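Local atomic coordinates of K5 lyase (Enterobacteria phage k1-5, PDB entry 2X3H), a protein that cleaves heparosan, the capsular polysaccharide of Escherichia coli K5, by a lyase reaction, probably as part of the phage tail spike. Residues 313-318 and 346-351; 286-291 and 308-313. All blocks are in the same frame, centred on the assembly; numbering follows the deposited sequence.

Contact 1. Residues 313-318 and 346-351. Unlike the reference sequence in segment 346-351: R347 (reference Gly).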
loop_
_atom_site.group_PDB
_atom_site.type_symbol
_atom_site.label_atom_id
_atom_site.label_comp_id
_atom_site.label_asym_id
_atom_site.label_seq_id
_atom_site.Cartn_x
_atom_site.Cartn_y
_atom_site.Cartn_z
ATOM N N SER A 313 -22.453 9.011 -10.880
ATOM C CA SER A 313 -23.030 9.462 -9.607
ATOM C C SER A 313 -23.787 10.777 -9.709
ATOM O O SER A 313 -23.388 11.672 -10.460
ATOM C CB SER A 313 -21.929 9.651 -8.572
ATOM O OG SER A 313 -22.477 10.201 -7.386
ATOM N N ASP A 314 -24.862 10.908 -8.930
ATOM C CA ASP A 314 -25.586 12.173 -8.852
ATOM C C ASP A 314 -25.074 13.100 -7.737
ATOM O O ASP A 314 -25.696 14.122 -7.438
ATOM C CB ASP A 314 -27.111 11.959 -8.758
ATOM C CG ASP A 314 -27.542 11.205 -7.503
ATOM O OD1 ASP A 314 -26.709 10.987 -6.595
ATOM O OD2 ASP A 314 -28.743 10.831 -7.417
ATOM N N ALA A 315 -23.921 12.764 -7.155
ATOM C CA ALA A 315 -23.279 13.625 -6.172
ATOM C C ALA A 315 -23.174 15.058 -6.692
ATOM O O ALA A 315 -22.782 15.277 -7.837
ATOM C CB ALA A 315 -21.874 13.095 -5.867
ATOM N N ARG A 316 -23.500 16.028 -5.842
ATOM C CA ARG A 316 -23.280 17.440 -6.149
ATOM C C ARG A 316 -21.936 17.921 -5.628
ATOM O O ARG A 316 -21.383 18.904 -6.124
ATOM C CB ARG A 316 -24.403 18.296 -5.560
ATOM C CG ARG A 316 -25.742 17.988 -6.200
ATOM C CD ARG A 316 -25.786 18.573 -7.603
ATOM N NE ARG A 316 -26.111 19.997 -7.551
ATOM C CZ ARG A 316 -27.288 20.458 -7.129
ATOM N NH1 ARG A 316 -28.225 19.607 -6.723
ATOM N NH2 ARG A 316 -27.530 21.762 -7.099
ATOM N N GLN A 317 -21.438 17.237 -4.600
ATOM C CA GLN A 317 -20.124 17.519 -4.029
ATOM C C GLN A 317 -19.378 16.204 -3.859
ATOM O O GLN A 317 -19.596 15.470 -2.894
ATOM C CB GLN A 317 -20.270 18.209 -2.675
ATOM C CG GLN A 317 -20.937 19.575 -2.729
ATOM C CD GLN A 317 -21.309 20.088 -1.345
ATOM O OE1 GLN A 317 -21.690 19.313 -0.462
ATOM N NE2 GLN A 317 -21.231 21.403 -1.155
ATOM N N ALA A 318 -18.498 15.910 -4.812
ATOM C CA ALA A 318 -17.787 14.640 -4.843
ATOM C C ALA A 318 -16.499 14.735 -4.035
ATOM O O ALA A 318 -15.705 15.651 -4.247
ATOM C CB ALA A 318 -17.483 14.239 -6.287
ATOM N N GLN A 346 -26.047 18.334 -13.639
ATOM C CA GLN A 346 -25.958 19.387 -12.628
ATOM C C GLN A 346 -24.505 19.652 -12.269
ATOM O O GLN A 346 -23.659 18.789 -12.466
ATOM C CB GLN A 346 -26.687 18.945 -11.360
ATOM C CG GLN A 346 -28.166 18.655 -11.566
ATOM C CD GLN A 346 -28.793 17.880 -10.414
ATOM O OE1 GLN A 346 -28.107 17.209 -9.645
ATOM N NE2 GLN A 346 -30.121 17.960 -10.305
ATOM N N ARG A 347 -24.219 20.826 -11.721
ATOM C CA ARG A 347 -22.836 21.160 -11.360
ATOM C C ARG A 347 -22.358 20.221 -10.268
ATOM O O ARG A 347 -23.117 19.887 -9.360
ATOM C CB ARG A 347 -22.725 22.606 -10.883
ATOM C CG ARG A 347 -23.172 23.640 -11.913
ATOM C CD ARG A 347 -22.506 24.998 -11.670
ATOM N NE ARG A 347 -21.097 24.986 -12.077
ATOM C CZ ARG A 347 -20.074 24.797 -11.248
ATOM N NH1 ARG A 347 -20.294 24.610 -9.949
ATOM N NH2 ARG A 347 -18.825 24.790 -11.719
ATOM N N GLN A 348 -21.103 19.797 -10.355
ATOM C CA GLN A 348 -20.537 18.897 -9.352
ATOM C C GLN A 348 -19.118 19.346 -9.013
ATOM O O GLN A 348 -18.250 19.403 -9.889
ATOM C CB GLN A 348 -20.541 17.460 -9.878
ATOM C CG GLN A 348 -19.877 16.442 -8.964
ATOM C CD GLN A 348 -19.720 15.112 -9.654
ATOM O OE1 GLN A 348 -18.771 14.905 -10.406
ATOM N NE2 GLN A 348 -20.662 14.209 -9.429
ATOM N N THR A 349 -18.885 19.681 -7.748
ATOM C CA THR A 349 -17.527 19.984 -7.316
ATOM C C THR A 349 -16.783 18.702 -6.975
ATOM O O THR A 349 -17.389 17.666 -6.690
ATOM C CB THR A 349 -17.513 20.887 -6.087
ATOM O OG1 THR A 349 -18.194 20.235 -5.010
ATOM C CG2 THR A 349 -18.179 22.218 -6.409
ATOM N N ALA A 350 -15.459 18.795 -7.019
ATOM C CA ALA A 350 -14.576 17.684 -6.692
ATOM C C ALA A 350 -13.597 18.114 -5.602
ATOM O O ALA A 350 -13.084 19.237 -5.617
ATOM C CB ALA A 350 -13.804 17.222 -7.934
ATOM N N THR A 351 -13.340 17.204 -4.665
ATOM C CA THR A 351 -12.331 17.406 -3.633
ATOM C C THR A 351 -11.739 16.041 -3.298
ATOM O O THR A 351 -12.417 15.215 -2.696
ATOM C CB THR A 351 -12.971 17.990 -2.349
ATOM O OG1 THR A 351 -13.619 19.232 -2.650
ATOM C CG2 THR A 351 -11.909 18.237 -1.277
HETATM O O HOH W 1 -20.922 12.424 -11.823
HETATM O O HOH W 2 -16.278 18.477 -3.679
#

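Contact 2. Residues 286-291 and 308-313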
loop_
_atom_site.group_PDB
_atom_site.type_symbol
_atom_site.label_atom_id
_atom_site.label_comp_id
_atom_site.label_asym_id
_atom_site.label_seq_id
_atom_site.Cartn_x
_atom_site.Cartn_y
_atom_site.Cartn_z
ATOM N N ASN A 286 -17.709 2.553 -5.655
ATOM C CA ASN A 286 -18.390 2.606 -6.928
ATOM C C ASN A 286 -19.483 3.660 -6.824
ATOM O O ASN A 286 -20.590 3.379 -6.357
ATOM C CB ASN A 286 -18.954 1.213 -7.245
ATOM C CG ASN A 286 -19.875 1.197 -8.457
ATOM O OD1 ASN A 286 -20.072 2.218 -9.120
ATOM N ND2 ASN A 286 -20.455 0.024 -8.745
ATOM N N ASN A 287 -19.153 4.887 -7.220
ATOM C CA ASN A 287 -20.129 5.969 -7.325
ATOM C C ASN A 287 -20.902 6.295 -6.044
ATOM O O ASN A 287 -22.138 6.248 -5.996
ATOM C CB ASN A 287 -21.039 5.737 -8.536
ATOM C CG ASN A 287 -20.283 5.922 -9.824
ATOM O OD1 ASN A 287 -20.154 7.047 -10.301
ATOM N ND2 ASN A 287 -19.671 4.847 -10.330
ATOM N N PRO A 288 -20.163 6.701 -5.013
ATOM C CA PRO A 288 -20.831 7.133 -3.807
ATOM C C PRO A 288 -21.459 8.495 -4.076
ATOM O O PRO A 288 -21.199 9.118 -5.126
ATOM C CB PRO A 288 -19.683 7.254 -2.802
ATOM C CG PRO A 288 -18.493 7.640 -3.649
ATOM C CD PRO A 288 -18.697 6.884 -4.956
ATOM N N LYS A 289 -22.273 8.963 -3.138
ATOM C CA LYS A 289 -22.981 10.225 -3.317
ATOM C C LYS A 289 -22.332 11.388 -2.576
ATOM O O LYS A 289 -22.741 12.534 -2.758
ATOM C CB LYS A 289 -24.445 10.096 -2.894
ATOM C CG LYS A 289 -25.347 9.438 -3.932
ATOM C CD LYS A 289 -25.327 7.933 -3.838
ATOM C CE LYS A 289 -26.629 7.338 -4.361
ATOM N NZ LYS A 289 -27.016 7.869 -5.694
ATOM N N TYR A 290 -21.321 11.106 -1.750
ATOM C CA TYR A 290 -20.616 12.182 -1.043
ATOM C C TYR A 290 -19.125 11.951 -0.881
ATOM O O TYR A 290 -18.328 12.817 -1.233
ATOM C CB TYR A 290 -21.253 12.459 0.324
ATOM C CG TYR A 290 -20.699 13.708 0.981
ATOM C CD1 TYR A 290 -21.211 14.964 0.676
ATOM C CD2 TYR A 290 -19.629 13.637 1.877
ATOM C CE1 TYR A 290 -20.697 16.112 1.264
ATOM C CE2 TYR A 290 -19.116 14.774 2.476
ATOM C CZ TYR A 290 -19.654 16.013 2.164
ATOM O OH TYR A 290 -19.158 17.162 2.754
ATOM N N ALA A 291 -18.739 10.792 -0.344
ATOM C CA ALA A 291 -17.311 10.507 -0.149
ATOM C C ALA A 291 -17.035 9.015 -0.149
ATOM O O ALA A 291 -17.901 8.216 0.225
ATOM C CB ALA A 291 -16.833 11.115 1.141
ATOM N N VAL A 308 -11.958 5.406 -6.136
ATOM C CA VAL A 308 -13.294 6.004 -6.178
ATOM C C VAL A 308 -13.619 6.532 -7.571
ATOM O O VAL A 308 -12.799 7.197 -8.198
ATOM C CB VAL A 308 -13.501 7.059 -5.050
ATOM C CG1 VAL A 308 -12.447 8.121 -5.093
ATOM C CG2 VAL A 308 -14.914 7.672 -5.089
ATOM N N ASP A 309 -14.801 6.169 -8.073
ATOM C CA ASP A 309 -15.297 6.664 -9.360
ATOM C C ASP A 309 -16.603 7.406 -9.144
ATOM O O ASP A 309 -17.443 6.946 -8.377
ATOM C CB ASP A 309 -15.545 5.507 -10.317
ATOM C CG ASP A 309 -16.179 5.960 -11.632
ATOM O OD1 ASP A 309 -15.748 7.000 -12.164
ATOM O OD2 ASP A 309 -17.098 5.267 -12.132
ATOM N N TYR A 310 -16.759 8.544 -9.815
ATOM C CA TYR A 310 -18.003 9.327 -9.759
ATOM C C TYR A 310 -18.720 9.429 -11.123
ATOM O O TYR A 310 -19.695 10.176 -11.248
ATOM C CB TYR A 310 -17.709 10.744 -9.238
ATOM C CG TYR A 310 -17.598 10.813 -7.726
ATOM C CD1 TYR A 310 -18.732 10.893 -6.936
ATOM C CD2 TYR A 310 -16.360 10.764 -7.089
ATOM C CE1 TYR A 310 -18.646 10.939 -5.551
ATOM C CE2 TYR A 310 -16.264 10.820 -5.713
ATOM C CZ TYR A 310 -17.415 10.897 -4.941
ATOM O OH TYR A 310 -17.359 10.949 -3.554
ATOM N N SER A 311 -18.236 8.697 -12.123
ATOM C CA SER A 311 -18.722 8.857 -13.513
ATOM C C SER A 311 -20.227 8.676 -13.695
ATOM O O SER A 311 -20.797 9.222 -14.642
ATOM C CB SER A 311 -17.980 7.919 -14.464
ATOM O OG SER A 311 -18.317 6.574 -14.205
ATOM N N THR A 312 -20.873 7.917 -12.811
ATOM C CA THR A 312 -22.330 7.720 -12.940
ATOM C C THR A 312 -23.106 8.198 -11.708
ATOM O O THR A 312 -24.270 7.814 -11.505
ATOM C CB THR A 312 -22.697 6.251 -13.219
ATOM O OG1 THR A 312 -22.336 5.434 -12.103
ATOM C CG2 THR A 312 -22.009 5.758 -14.487
ATOM N N SER A 313 -22.453 9.011 -10.880
ATOM C CA SER A 313 -23.030 9.462 -9.607
ATOM C C SER A 313 -23.787 10.777 -9.709
ATOM O O SER A 313 -23.388 11.672 -10.460
ATOM C CB SER A 313 -21.929 9.651 -8.572
ATOM O OG SER A 313 -22.477 10.201 -7.386
#

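Contact 1. Residues 313-318 and 346-351
Q348 and A315 show how a side chain can take over where strand pairing stops. Successive rungs of a parallel beta-helix meet here: Q317 pairs with T349 and A318 with A350, all in parallel register, while the chain leading into each strand is still loop. The CB of Q348 sets out beside the incoming loop, and CG, anti to the backbone N (chi1 176°), is carried over to 3.3 Å from A315 O. CD then comes within 4.1 Å of the A318 CB methyl. At the tip, NE2 of Q348 donates to A315 O at 2.9 Å, a nearly straight bond that lies in the plane of the amide, and also to a water which in turn donates to S313 O. The loop before strand 317-319 thus helps, directly and through the water, to fix the amide's rotation. R316 starts away from the other segment, but bends at chi2 and chi3 back toward it and crosses the Q346 side chain at about a right angle; its CD lies 3.5 Å from R347 O, which stands at the edge of the guanidinium. The backbone ladder runs from T349 N to R316 O, then from A318 N to T349 O at 2.8 Å, and ends with T351 N to A318 O (2.9 Å). A second water donates to this same A318 O and lies 2.9 Å from both T349 OG1 and T351 OG1.

Contact 2. Residues 286-291 and 308-313
OD2 of D309 is gripped by N287 and S311 within this contact and by Y250 of the second subunit from outside it, a case of one carboxylate oxygen tying a turn to its neighbours. The S311 hydroxyl donates to OD2 at 2.7 Å, on the syn lone pair. CG of D309 stands opposite its backbone N (chi1 175°), which holds the carboxylate beside the N287 amide, the two side chains pointing the same way. N287 ND2 comes at it from above the carboxylate plane, 3.2 Å from D309 OD2, and the amide and carboxylate planes stand 79° apart. The other D309 oxygen, OD1, accepts from S311 N and closes an Asx turn, so both ends of the carboxylate are engaged. ND2 of N287 has a second acceptor, N286 OD1 at 2.9 Å, reached almost dead straight and in the amide plane. This pair of bonds sets the amide's rotation. Beyond N287 the chain is fastened again, where the S313 hydroxyl donates to P288 O at 2.8 Å. The proline ring is a wedge: its CG rests 3.9 Å from V308 CG2, and its CD lies over one face of the Y310 ring, 4.1 Å above the plane and offset toward the rim. The Y310 hydroxyl gives this ring a polar anchor at H319 O, on strand 317-319 of the same coil. Strand 302-309, which ends in this contact, runs between the parallel strands 279-286 and 329-336, with V308 packing on M335 and D309 on S336 of the latter.

How the contacts relate
Contact 2 comes first along the chain and contact 1 follows, with S313 common to both and their centres about 9 Å apart. Strand 302-309 ends in contact 2, the turn passes through S313, and strand 317-319 opens in contact 1, so a single corner of the beta-helix is held by the preceding rung on one side and the following rung on the other. The two also touch directly: A318 CB packs 3.6 Å from Y310 CE1, A315 CB lies against K289 O, and D314 and K289 form a long, weak ion pair. Contact 2 alone reaches a second subunit, linking rung stacking to trimer assembly.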